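Local coordinates for protein 3-hydroxyisobutyrate dehydrogenase (Salmonella typhimurium, PDB 3G0O) that probably oxidises L-threonate to 2-dehydro-L-erythronate, with NAD(+) preferred over NADP(+) as cosubstrate, at residues Q110-A115 / L121-A126; E225-H230 / P238-D243; T274-A279 / S287-I292. One frame throughout, in Å; residues are numbered along the deposited sequence.

In the fold
Contact 1 lies in the Rossmann-type nucleotide-binding domain. Contacts 2 and 3 lie in the helical C-terminal domain, on the other side of the chain's centre. The centre of contact 1 is about 31 Å from that of contact 2 and 35 Å from that of contact 3. Contacts 2 and 3 are neighbours, with centres about 12 Å apart. They are joined by a probable hydrogen bond between Asp243 OD1 and Ser277 OG (2.7 Å). Lys179 is the predicted active-site residue. The side chains of Ser240 and Lys179 are about 10 Å apart. Those of Met123 and Lys179 are about 12 Å apart. In contact 2, Arg227 NH2 is hydrogen-bonded to a tartaric acid, probably from the crystallisation liquor; contact 3 is away from these sites.

Contact 1. Residues Q110-A115 / L121-A126; sequences QEIAAA and LNMLDA
In the beta-alpha-beta unit of strand 97-100, helix 106-117 and strand 122-129, Met123 of the second strand packs against Ile112 and Ala113 of the helix. Met123 is a selenomethionine, and its SE atom is the main point of touch. The backbones come nearest at Ala113 and Met123, whose CA atoms are 5.6 Å apart. Met123 CB points toward the helix. CG stands anti to the backbone N (chi1 -166°), and the chain then bends at its next two torsions. The bends set SE between the two helix residues and turn the terminal methyl onto Ala113.

Ile112 meets the selenium with its CG2 branch, 3.7 Å from Met123 SE. That branch is anti to the Ile112 backbone N, and the two side chains meet at a slant. Ala113 CB lies 3.9 Å from Met123 SE, and the same methyl is 3.9 Å from Met123 CE. The small alanine thus lets the helix backbone come close, with Ala113 N 3.7 Å from Met123 SE. This is a van der Waals approach.

The packing seats the helix on one face of the parallel part of a Rossmann-type sheet. On the other face, Leu124 points away from helix 106-117 and packs on Phe151 and Leu154 of helix 148-161. All three touching residues are buried. Leu116 also touches Met123, and Pro172 covers part of Ala113. Further along the strand, both carboxylate oxygens of Asp125 are taken up: OD2 accepts from Gly173 N, and OD1 is hydrogen-bonded to Ser176 OG.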
ATOM      1  N   GLN A 110      28.393  -2.583  -9.041  1.00 24.50           N
ATOM      2  CA  GLN A 110      29.320  -2.543 -10.168  1.00 26.19           C
ATOM      3  C   GLN A 110      30.752  -2.869  -9.737  1.00 26.68           C
ATOM      4  O   GLN A 110      31.465  -3.594 -10.430  1.00 26.10           O
ATOM      5  CB  GLN A 110      29.267  -1.171 -10.839  1.00 27.59           C
ATOM      6  CG  GLN A 110      27.934  -0.876 -11.511  1.00 31.22           C
ATOM      7  CD  GLN A 110      27.823   0.557 -11.991  1.00 34.16           C
ATOM      8  OE1 GLN A 110      28.649   1.027 -12.768  1.00 36.07           O
ATOM      9  NE2 GLN A 110      26.797   1.261 -11.527  1.00 36.93           N
ATOM     10  N   GLU A 111      31.166  -2.334  -8.591  1.00 26.16           N
ATOM     11  CA  GLU A 111      32.506  -2.585  -8.069  1.00 27.89           C
ATOM     12  C   GLU A 111      32.691  -4.071  -7.750  1.00 28.40           C
ATOM     13  O   GLU A 111      33.724  -4.671  -8.065  1.00 27.05           O
ATOM     14  CB  GLU A 111      32.735  -1.756  -6.808  1.00 29.93           C
ATOM     15  CG  GLU A 111      32.902  -0.263  -7.067  1.00 35.80           C
ATOM     16  CD  GLU A 111      32.718   0.579  -5.812  1.00 39.34           C
ATOM     17  OE1 GLU A 111      33.233   0.186  -4.743  1.00 41.11           O
ATOM     18  OE2 GLU A 111      32.062   1.641  -5.900  1.00 41.38           O
ATOM     19  N   ILE A 112      31.679  -4.659  -7.122  1.00 26.46           N
ATOM     20  CA  ILE A 112      31.710  -6.068  -6.757  1.00 25.44           C
ATOM     21  C   ILE A 112      31.712  -6.951  -7.998  1.00 26.04           C
ATOM     22  O   ILE A 112      32.411  -7.964  -8.045  1.00 25.59           O
ATOM     23  CB  ILE A 112      30.487  -6.430  -5.878  1.00 24.07           C
ATOM     24  CG1 ILE A 112      30.584  -5.691  -4.541  1.00 23.79           C
ATOM     25  CG2 ILE A 112      30.407  -7.937  -5.676  1.00 23.25           C
ATOM     26  CD1 ILE A 112      29.352  -5.813  -3.672  1.00 23.43           C
ATOM     27  N   ALA A 113      30.928  -6.570  -9.002  1.00 25.41           N
ATOM     28  CA  ALA A 113      30.853  -7.346 -10.234  1.00 26.39           C
ATOM     29  C   ALA A 113      32.198  -7.350 -10.957  1.00 27.25           C
ATOM     30  O   ALA A 113      32.632  -8.378 -11.476  1.00 27.06           O
ATOM     31  CB  ALA A 113      29.772  -6.780 -11.141  1.00 27.05           C
ATOM     32  N   ALA A 114      32.859  -6.198 -10.989  1.00 27.37           N
ATOM     33  CA  ALA A 114      34.152  -6.096 -11.651  1.00 28.57           C
ATOM     34  C   ALA A 114      35.166  -7.033 -10.998  1.00 28.97           C
ATOM     35  O   ALA A 114      35.925  -7.721 -11.686  1.00 29.65           O
ATOM     36  CB  ALA A 114      34.656  -4.656 -11.599  1.00 28.78           C
ATOM     37  N   ALA A 115      35.171  -7.059  -9.669  1.00 27.75           N
ATOM     38  CA  ALA A 115      36.091  -7.907  -8.918  1.00 27.37           C
ATOM     39  C   ALA A 115      35.845  -9.388  -9.192  1.00 27.97           C
ATOM     40  O   ALA A 115      36.790 -10.178  -9.275  1.00 27.49           O
ATOM     41  CB  ALA A 115      35.954  -7.625  -7.423  1.00 26.07           C
ATOM     42  N   LEU A 121      34.257 -15.130 -12.853  1.00 28.99           N
ATOM     43  CA  LEU A 121      33.000 -15.485 -12.204  1.00 27.60           C
ATOM     44  C   LEU A 121      31.905 -14.552 -12.725  1.00 27.50           C
ATOM     45  O   LEU A 121      32.175 -13.408 -13.095  1.00 27.47           O
ATOM     46  CB  LEU A 121      33.130 -15.336 -10.683  1.00 26.34           C
ATOM     47  CG  LEU A 121      34.259 -16.145 -10.032  1.00 26.02           C
ATOM     48  CD1 LEU A 121      34.359 -15.808  -8.555  1.00 26.31           C
ATOM     49  CD2 LEU A 121      34.002 -17.632 -10.236  1.00 25.35           C
ATOM     50  N   ASN A 122      30.673 -15.046 -12.763  1.00 27.63           N
ATOM     51  CA  ASN A 122      29.547 -14.246 -13.232  1.00 28.10           C
ATOM     52  C   ASN A 122      28.771 -13.720 -12.030  1.00 28.17           C
ATOM     53  O   ASN A 122      28.525 -14.456 -11.074  1.00 28.57           O
ATOM     54  CB  ASN A 122      28.605 -15.094 -14.090  1.00 28.12           C
ATOM     55  CG  ASN A 122      29.303 -15.731 -15.263  1.00 30.17           C
ATOM     56  OD1 ASN A 122      29.495 -16.949 -15.300  1.00 31.08           O
ATOM     57  ND2 ASN A 122      29.696 -14.914 -16.233  1.00 28.22           N
HETATM   58  N   MSE A 123      28.398 -12.446 -12.060  1.00 26.51           N
HETATM   59  CA  MSE A 123      27.630 -11.902 -10.954  1.00 25.45           C
HETATM   60  C   MSE A 123      26.312 -11.336 -11.439  1.00 22.98           C
HETATM   61  O   MSE A 123      26.245 -10.722 -12.504  1.00 21.75           O
HETATM   62  CB  MSE A 123      28.392 -10.799 -10.224  1.00 29.10           C
HETATM   63  CG  MSE A 123      27.755 -10.482  -8.880  1.00 35.37           C
HETATM   64 SE   MSE A 123      27.942  -8.662  -8.307  1.00 47.59          SE
HETATM   65  CE  MSE A 123      26.521  -7.911  -9.359  1.00 38.20           C
ATOM     66  N   LEU A 124      25.261 -11.563 -10.659  1.00 20.19           N
ATOM     67  CA  LEU A 124      23.948 -11.038 -10.995  1.00 18.42           C
ATOM     68  C   LEU A 124      23.539 -10.056  -9.905  1.00 17.98           C
ATOM     69  O   LEU A 124      23.470 -10.412  -8.729  1.00 18.34           O
ATOM     70  CB  LEU A 124      22.909 -12.161 -11.081  1.00 18.48           C
ATOM     71  CG  LEU A 124      21.573 -11.765 -11.718  1.00 17.91           C
ATOM     72  CD1 LEU A 124      21.807 -11.419 -13.184  1.00 19.96           C
ATOM     73  CD2 LEU A 124      20.562 -12.904 -11.608  1.00 19.94           C
ATOM     74  N   ASP A 125      23.304  -8.812 -10.302  1.00 16.32           N
ATOM     75  CA  ASP A 125      22.858  -7.777  -9.377  1.00 14.49           C
ATOM     76  C   ASP A 125      21.384  -8.120  -9.222  1.00 14.75           C
ATOM     77  O   ASP A 125      20.551  -7.671 -10.004  1.00 16.10           O
ATOM     78  CB  ASP A 125      23.047  -6.406 -10.032  1.00 15.01           C
ATOM     79  CG  ASP A 125      22.511  -5.269  -9.185  1.00 13.24           C
ATOM     80  OD1 ASP A 125      22.318  -5.473  -7.972  1.00 16.07           O
ATOM     81  OD2 ASP A 125      22.300  -4.171  -9.739  1.00 15.89           O
ATOM     82  N   ALA A 126      21.065  -8.920  -8.211  1.00 14.52           N
ATOM     83  CA  ALA A 126      19.698  -9.386  -8.041  1.00 15.06           C
ATOM     84  C   ALA A 126      18.994  -9.197  -6.704  1.00 15.27           C
ATOM     85  O   ALA A 126      18.638 -10.176  -6.042  1.00 13.47           O
ATOM     86  CB  ALA A 126      19.638 -10.865  -8.433  1.00 14.73           C
TER

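Contact 2. Residues E225-H230 / P238-D243; sequences ENRMQH and PRSAVD
His230 and Arg239 stack where helix 222-232 faces the loop leading into helix 242-258, in the helical C-terminal domain of the dehydrogenase. This is a face-to-face stack. The guanidinium lies flat on the imidazole, with the planes 7° apart and the centres separated by 3.6 Å. Arg239 CZ sits over the middle of the ring, and Arg239 NE is 3.5 Å from His230 NE2. The Arg239 chain bends at chi2 (73°), then runs out straight to bring its flat end over the ring. The opposite face of the imidazole carries the carbonyl oxygen Asn226 O, offset toward the rim.

Polar bonds fix both stacked groups. His230 ND1 is hydrogen-bonded to Asp285 OD2. Arg239 gives NH1 to Thr237 O and forms a salt bridge through NH2 with Asp235. The carboxylate of Asp235 probably offsets the charge of Arg239.

Van der Waals contact makes the second link. Arg227 NH2 comes obliquely to within 3.7 Å of Ser240 CB. The guanidinium of Arg227 has further polar partners. NE makes a salt bridge with Asp286, and NH2 is hydrogen-bonded to a tartaric acid, probably from the crystallisation liquor. Arg227 NH1 reaches Asn226 OD1 at 2.9 Å, approaching from above the carbonyl plane, 50° out of it.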
ATOM      1  N   GLU A 225      -0.571  -3.871   6.033  1.00 14.45           N
ATOM      2  CA  GLU A 225      -1.139  -5.161   6.395  1.00 16.41           C
ATOM      3  C   GLU A 225      -0.161  -6.054   7.148  1.00 16.42           C
ATOM      4  O   GLU A 225      -0.538  -6.719   8.114  1.00 17.93           O
ATOM      5  CB  GLU A 225      -1.663  -5.890   5.152  1.00 17.44           C
ATOM      6  CG  GLU A 225      -2.601  -7.035   5.501  1.00 19.74           C
ATOM      7  CD  GLU A 225      -3.357  -7.584   4.306  1.00 23.01           C
ATOM      8  OE1 GLU A 225      -3.656  -6.817   3.371  1.00 20.64           O
ATOM      9  OE2 GLU A 225      -3.675  -8.787   4.310  1.00 25.32           O
ATOM     10  N   ASN A 226       1.098  -6.058   6.728  1.00 17.13           N
ATOM     11  CA  ASN A 226       2.095  -6.896   7.385  1.00 17.48           C
ATOM     12  C   ASN A 226       2.591  -6.354   8.721  1.00 17.64           C
ATOM     13  O   ASN A 226       2.550  -7.054   9.734  1.00 17.04           O
ATOM     14  CB  ASN A 226       3.286  -7.116   6.454  1.00 17.97           C
ATOM     15  CG  ASN A 226       4.313  -8.061   7.045  1.00 18.41           C
ATOM     16  OD1 ASN A 226       5.243  -7.641   7.737  1.00 18.75           O
ATOM     17  ND2 ASN A 226       4.139  -9.349   6.785  1.00 19.64           N
ATOM     18  N   ARG A 227       3.037  -5.100   8.726  1.00 17.27           N
ATOM     19  CA  ARG A 227       3.579  -4.485   9.932  1.00 18.09           C
ATOM     20  C   ARG A 227       2.572  -4.073  11.008  1.00 17.81           C
ATOM     21  O   ARG A 227       2.845  -4.214  12.204  1.00 17.57           O
ATOM     22  CB  ARG A 227       4.436  -3.277   9.533  1.00 18.91           C
ATOM     23  CG  ARG A 227       5.536  -3.604   8.517  1.00 20.52           C
ATOM     24  CD  ARG A 227       6.452  -4.684   9.043  1.00 20.86           C
ATOM     25  NE  ARG A 227       7.802  -4.577   8.496  1.00 19.12           N
ATOM     26  CZ  ARG A 227       8.260  -5.252   7.446  1.00 16.90           C
ATOM     27  NH1 ARG A 227       7.481  -6.108   6.796  1.00 17.51           N
ATOM     28  NH2 ARG A 227       9.510  -5.068   7.048  1.00 15.20           N
HETATM   29  N   MSE A 228       1.408  -3.574  10.609  1.00 16.38           N
HETATM   30  CA  MSE A 228       0.454  -3.142  11.621  1.00 18.95           C
HETATM   31  C   MSE A 228      -0.178  -4.271  12.435  1.00 19.13           C
HETATM   32  O   MSE A 228      -0.838  -4.020  13.442  1.00 19.72           O
HETATM   33  CB  MSE A 228      -0.614  -2.234  11.009  1.00 18.02           C
HETATM   34  CG  MSE A 228      -0.069  -0.880  10.539  1.00 19.15           C
HETATM   35 SE   MSE A 228       0.937   0.141  11.881  1.00 26.08          SE
HETATM   36  CE  MSE A 228       2.739  -0.479  11.462  1.00 20.24           C
ATOM     37  N   GLN A 229       0.023  -5.512  12.007  1.00 21.33           N
ATOM     38  CA  GLN A 229      -0.495  -6.642  12.767  1.00 21.97           C
ATOM     39  C   GLN A 229       0.384  -6.722  14.019  1.00 21.14           C
ATOM     40  O   GLN A 229      -0.082  -7.059  15.105  1.00 21.22           O
ATOM     41  CB  GLN A 229      -0.380  -7.939  11.963  1.00 24.11           C
ATOM     42  CG  GLN A 229      -0.927  -9.158  12.697  1.00 28.11           C
ATOM     43  CD  GLN A 229      -2.411  -9.037  13.008  1.00 29.74           C
ATOM     44  OE1 GLN A 229      -3.247  -9.023  12.104  1.00 31.13           O
ATOM     45  NE2 GLN A 229      -2.744  -8.942  14.291  1.00 31.32           N
ATOM     46  N   HIS A 230       1.663  -6.397  13.856  1.00 20.50           N
ATOM     47  CA  HIS A 230       2.600  -6.413  14.973  1.00 20.77           C
ATOM     48  C   HIS A 230       2.143  -5.383  16.001  1.00 21.04           C
ATOM     49  O   HIS A 230       2.187  -5.629  17.210  1.00 22.40           O
ATOM     50  CB  HIS A 230       4.014  -6.060  14.491  1.00 20.46           C
ATOM     51  CG  HIS A 230       4.544  -6.976  13.433  1.00 20.36           C
ATOM     52  ND1 HIS A 230       5.704  -6.712  12.735  1.00 20.09           N
ATOM     53  CD2 HIS A 230       4.073  -8.150  12.948  1.00 20.88           C
ATOM     54  CE1 HIS A 230       5.922  -7.682  11.865  1.00 22.46           C
ATOM     55  NE2 HIS A 230       4.945  -8.566  11.974  1.00 22.32           N
ATOM     56  N   PRO A 238      11.771  -8.017  16.709  1.00 23.50           N
ATOM     57  CA  PRO A 238      12.284  -7.731  15.366  1.00 23.60           C
ATOM     58  C   PRO A 238      12.227  -8.826  14.302  1.00 24.10           C
ATOM     59  O   PRO A 238      12.808  -9.897  14.466  1.00 25.78           O
ATOM     60  CB  PRO A 238      13.720  -7.288  15.640  1.00 22.68           C
ATOM     61  CG  PRO A 238      14.095  -8.133  16.828  1.00 24.00           C
ATOM     62  CD  PRO A 238      12.861  -8.016  17.701  1.00 24.19           C
ATOM     63  N   ARG A 239      11.504  -8.549  13.219  1.00 22.15           N
ATOM     64  CA  ARG A 239      11.443  -9.461  12.086  1.00 22.34           C
ATOM     65  C   ARG A 239      12.448  -8.790  11.161  1.00 22.76           C
ATOM     66  O   ARG A 239      13.349  -9.424  10.617  1.00 21.85           O
ATOM     67  CB  ARG A 239      10.060  -9.465  11.426  1.00 22.38           C
ATOM     68  CG  ARG A 239       9.012 -10.335  12.108  1.00 23.83           C
ATOM     69  CD  ARG A 239       8.528  -9.741  13.412  1.00 25.04           C
ATOM     70  NE  ARG A 239       7.304 -10.396  13.870  1.00 26.37           N
ATOM     71  CZ  ARG A 239       6.577  -9.986  14.904  1.00 27.29           C
ATOM     72  NH1 ARG A 239       6.952  -8.917  15.595  1.00 26.13           N
ATOM     73  NH2 ARG A 239       5.467 -10.635  15.237  1.00 29.81           N
ATOM     74  N   SER A 240      12.264  -7.479  11.012  1.00 21.12           N
ATOM     75  CA  SER A 240      13.132  -6.617  10.219  1.00 21.09           C
ATOM     76  C   SER A 240      13.236  -5.358  11.088  1.00 19.02           C
ATOM     77  O   SER A 240      12.226  -4.722  11.384  1.00 18.71           O
ATOM     78  CB  SER A 240      12.488  -6.293   8.873  1.00 24.35           C
ATOM     79  OG  SER A 240      13.434  -5.682   8.014  1.00 27.71           O
ATOM     80  N   ALA A 241      14.454  -5.013  11.498  1.00 17.55           N
ATOM     81  CA  ALA A 241      14.686  -3.884  12.399  1.00 17.58           C
ATOM     82  C   ALA A 241      14.544  -2.458  11.879  1.00 15.97           C
ATOM     83  O   ALA A 241      14.677  -2.185  10.685  1.00 15.76           O
ATOM     84  CB  ALA A 241      16.052  -4.036  13.052  1.00 17.45           C
ATOM     85  N   VAL A 242      14.275  -1.555  12.816  1.00 15.64           N
ATOM     86  CA  VAL A 242      14.151  -0.134  12.531  1.00 15.76           C
ATOM     87  C   VAL A 242      15.411   0.334  11.811  1.00 15.19           C
ATOM     88  O   VAL A 242      15.338   1.040  10.800  1.00 17.10           O
ATOM     89  CB  VAL A 242      13.986   0.678  13.844  1.00 15.30           C
ATOM     90  CG1 VAL A 242      14.357   2.148  13.624  1.00 14.70           C
ATOM     91  CG2 VAL A 242      12.557   0.563  14.338  1.00 16.56           C
ATOM     92  N   ASP A 243      16.567  -0.070  12.328  1.00 17.66           N
ATOM     93  CA  ASP A 243      17.842   0.322  11.736  1.00 16.42           C
ATOM     94  C   ASP A 243      18.013  -0.098  10.276  1.00 16.65           C
ATOM     95  O   ASP A 243      18.847   0.467   9.567  1.00 15.88           O
ATOM     96  CB  ASP A 243      19.011  -0.207  12.577  1.00 19.07           C
ATOM     97  CG  ASP A 243      19.212   0.591  13.854  1.00 19.70           C
ATOM     98  OD1 ASP A 243      18.741   1.750  13.907  1.00 21.07           O
ATOM     99  OD2 ASP A 243      19.849   0.071  14.797  1.00 20.31           O
TER

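Contact 3. Residues T274-A279 / S287-I292; sequences TSASNA and SAVIKI
Ala276 and Ile292 bring helix 264-281 against the 3-10 turns that follow it near the C-terminus. Both CB atoms point across the gap. Ile292 makes the approach with its CG2 branch. This methyl is 3.8 Å from Ala276 CB and lies still nearer the helix backbone, 3.6 Å from Ala276 N. The isoleucine chi1 of 64° puts CG2 anti to its own carbonyl carbon, while CG1 takes the place between N and C. The short branch thus faces the helix.

Val289 meets the same alanine in another way. Its CB points neither at the helix nor away from it, and Ala276 CB meets the backbone instead, 4.0 Å from Val289 CA. Val289 CG2 is farther, at 4.5 Å from Ala276 CB. The Ala276 methyl therefore touches both residues. Their spacing suits this: Ile292 N bonds back to Val289 O (3.2 Å), a 3-10 step that sets the two residues on the same side. The CA atoms of Ala276 and Val289 are 5.4 Å apart, a close backbone approach that a residue as small as alanine permits.

Ser275, which is exposed, adds a looser touch, with CB 4.2 Å from Ile292 CG2. Its hydroxyl is engaged within its own helix, with Asn271 O.

After helix 264-281 the chain passes through a loop that bonds to Ser240 and Val242, then packs as 3-10 turns on the helix's side. Val289 and Ile292 also pack on Met272, one turn earlier on helix 264-281. Behind the 3-10 segment, Ile290 faces the other way, onto Ala194, Met197 and Ala198 of the long helix 174-202 and Val231 of helix 222-232.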
ATOM      1  N   THR A 274      15.034   7.460  11.956  1.00 12.71           N
ATOM      2  CA  THR A 274      16.251   7.890  12.637  1.00 13.25           C
ATOM      3  C   THR A 274      15.919   8.282  14.082  1.00 13.93           C
ATOM      4  O   THR A 274      16.672   7.967  15.016  1.00 14.71           O
ATOM      5  CB  THR A 274      16.915   9.072  11.889  1.00 11.31           C
ATOM      6  OG1 THR A 274      17.354   8.625  10.598  1.00 11.85           O
ATOM      7  CG2 THR A 274      18.130   9.595  12.674  1.00 11.97           C
ATOM      8  N   SER A 275      14.787   8.958  14.269  1.00 15.06           N
ATOM      9  CA  SER A 275      14.360   9.353  15.612  1.00 14.77           C
ATOM     10  C   SER A 275      14.067   8.114  16.454  1.00 15.22           C
ATOM     11  O   SER A 275      14.417   8.058  17.629  1.00 15.82           O
ATOM     12  CB  SER A 275      13.098  10.220  15.561  1.00 15.26           C
ATOM     13  OG  SER A 275      13.372  11.514  15.056  1.00 19.60           O
ATOM     14  N   ALA A 276      13.417   7.125  15.847  1.00 13.15           N
ATOM     15  CA  ALA A 276      13.085   5.895  16.554  1.00 14.73           C
ATOM     16  C   ALA A 276      14.365   5.197  17.003  1.00 13.80           C
ATOM     17  O   ALA A 276      14.426   4.641  18.099  1.00 14.24           O
ATOM     18  CB  ALA A 276      12.268   4.980  15.657  1.00 13.13           C
ATOM     19  N   SER A 277      15.391   5.223  16.156  1.00 14.71           N
ATOM     20  CA  SER A 277      16.654   4.589  16.515  1.00 15.33           C
ATOM     21  C   SER A 277      17.363   5.355  17.638  1.00 15.76           C
ATOM     22  O   SER A 277      17.858   4.746  18.580  1.00 14.88           O
ATOM     23  CB  SER A 277      17.571   4.470  15.294  1.00 15.87           C
ATOM     24  OG  SER A 277      18.773   3.788  15.627  1.00 16.37           O
ATOM     25  N   ASN A 278      17.403   6.682  17.569  1.00 14.72           N
ATOM     26  CA  ASN A 278      18.073   7.427  18.637  1.00 17.61           C
ATOM     27  C   ASN A 278      17.306   7.289  19.948  1.00 17.46           C
ATOM     28  O   ASN A 278      17.863   7.511  21.025  1.00 19.66           O
ATOM     29  CB  ASN A 278      18.195   8.920  18.298  1.00 18.39           C
ATOM     30  CG  ASN A 278      18.912   9.175  16.985  1.00 17.59           C
ATOM     31  OD1 ASN A 278      19.617   8.311  16.451  1.00 22.24           O
ATOM     32  ND2 ASN A 278      18.737  10.378  16.461  1.00 16.92           N
ATOM     33  N   ALA A 279      16.016   6.967  19.857  1.00 16.88           N
ATOM     34  CA  ALA A 279      15.198   6.808  21.055  1.00 18.90           C
ATOM     35  C   ALA A 279      15.439   5.439  21.686  1.00 19.83           C
ATOM     36  O   ALA A 279      14.894   5.128  22.748  1.00 21.93           O
ATOM     37  CB  ALA A 279      13.721   6.978  20.715  1.00 17.95           C
ATOM     38  N   SER A 287       8.229  -1.697  12.808  1.00 14.41           N
ATOM     39  CA  SER A 287       6.926  -1.126  13.104  1.00 15.20           C
ATOM     40  C   SER A 287       7.028  -0.267  14.366  1.00 14.88           C
ATOM     41  O   SER A 287       6.139   0.533  14.651  1.00 13.10           O
ATOM     42  CB  SER A 287       5.867  -2.225  13.294  1.00 15.95           C
ATOM     43  OG  SER A 287       6.166  -3.073  14.390  1.00 16.48           O
ATOM     44  N   ALA A 288       8.128  -0.422  15.105  1.00 13.71           N
ATOM     45  CA  ALA A 288       8.340   0.347  16.332  1.00 14.12           C
ATOM     46  C   ALA A 288       8.533   1.833  16.047  1.00 14.95           C
ATOM     47  O   ALA A 288       8.619   2.642  16.975  1.00 15.51           O
ATOM     48  CB  ALA A 288       9.539  -0.199  17.108  1.00 13.98           C
ATOM     49  N   VAL A 289       8.606   2.197  14.771  1.00 13.00           N
ATOM     50  CA  VAL A 289       8.748   3.604  14.416  1.00 13.83           C
ATOM     51  C   VAL A 289       7.521   4.346  14.966  1.00 14.52           C
ATOM     52  O   VAL A 289       7.560   5.556  15.204  1.00 16.15           O
ATOM     53  CB  VAL A 289       8.824   3.796  12.877  1.00 12.77           C
ATOM     54  CG1 VAL A 289       7.532   3.322  12.219  1.00 14.22           C
ATOM     55  CG2 VAL A 289       9.093   5.261  12.550  1.00 15.52           C
ATOM     56  N   ILE A 290       6.434   3.607  15.179  1.00 13.79           N
ATOM     57  CA  ILE A 290       5.207   4.190  15.708  1.00 12.83           C
ATOM     58  C   ILE A 290       5.434   4.762  17.115  1.00 14.36           C
ATOM     59  O   ILE A 290       4.699   5.636  17.571  1.00 13.96           O
ATOM     60  CB  ILE A 290       4.068   3.133  15.771  1.00 13.89           C
ATOM     61  CG1 ILE A 290       2.728   3.831  16.014  1.00 13.94           C
ATOM     62  CG2 ILE A 290       4.339   2.130  16.895  1.00 15.81           C
ATOM     63  CD1 ILE A 290       1.518   2.910  15.906  1.00 13.74           C
ATOM     64  N   LYS A 291       6.466   4.277  17.796  1.00 14.57           N
ATOM     65  CA  LYS A 291       6.756   4.739  19.148  1.00 16.63           C
ATOM     66  C   LYS A 291       7.222   6.193  19.255  1.00 16.22           C
ATOM     67  O   LYS A 291       7.224   6.762  20.348  1.00 16.53           O
ATOM     68  CB  LYS A 291       7.773   3.803  19.809  1.00 16.61           C
ATOM     69  CG  LYS A 291       7.213   2.407  20.050  1.00 18.12           C
ATOM     70  CD  LYS A 291       8.213   1.494  20.743  1.00 17.83           C
ATOM     71  CE  LYS A 291       7.586   0.136  21.046  1.00 20.18           C
ATOM     72  NZ  LYS A 291       8.525  -0.776  21.758  1.00 18.89           N
ATOM     73  N   ILE A 292       7.613   6.807  18.140  1.00 15.15           N
ATOM     74  CA  ILE A 292       8.048   8.204  18.200  1.00 15.67           C
ATOM     75  C   ILE A 292       6.859   9.118  18.499  1.00 15.90           C
ATOM     76  O   ILE A 292       7.025  10.286  18.852  1.00 14.70           O
ATOM     77  CB  ILE A 292       8.720   8.659  16.882  1.00 15.72           C
ATOM     78  CG1 ILE A 292       7.714   8.633  15.732  1.00 15.81           C
ATOM     79  CG2 ILE A 292       9.910   7.759  16.576  1.00 16.46           C
ATOM     80  CD1 ILE A 292       8.284   9.161  14.419  1.00 17.63           C
TER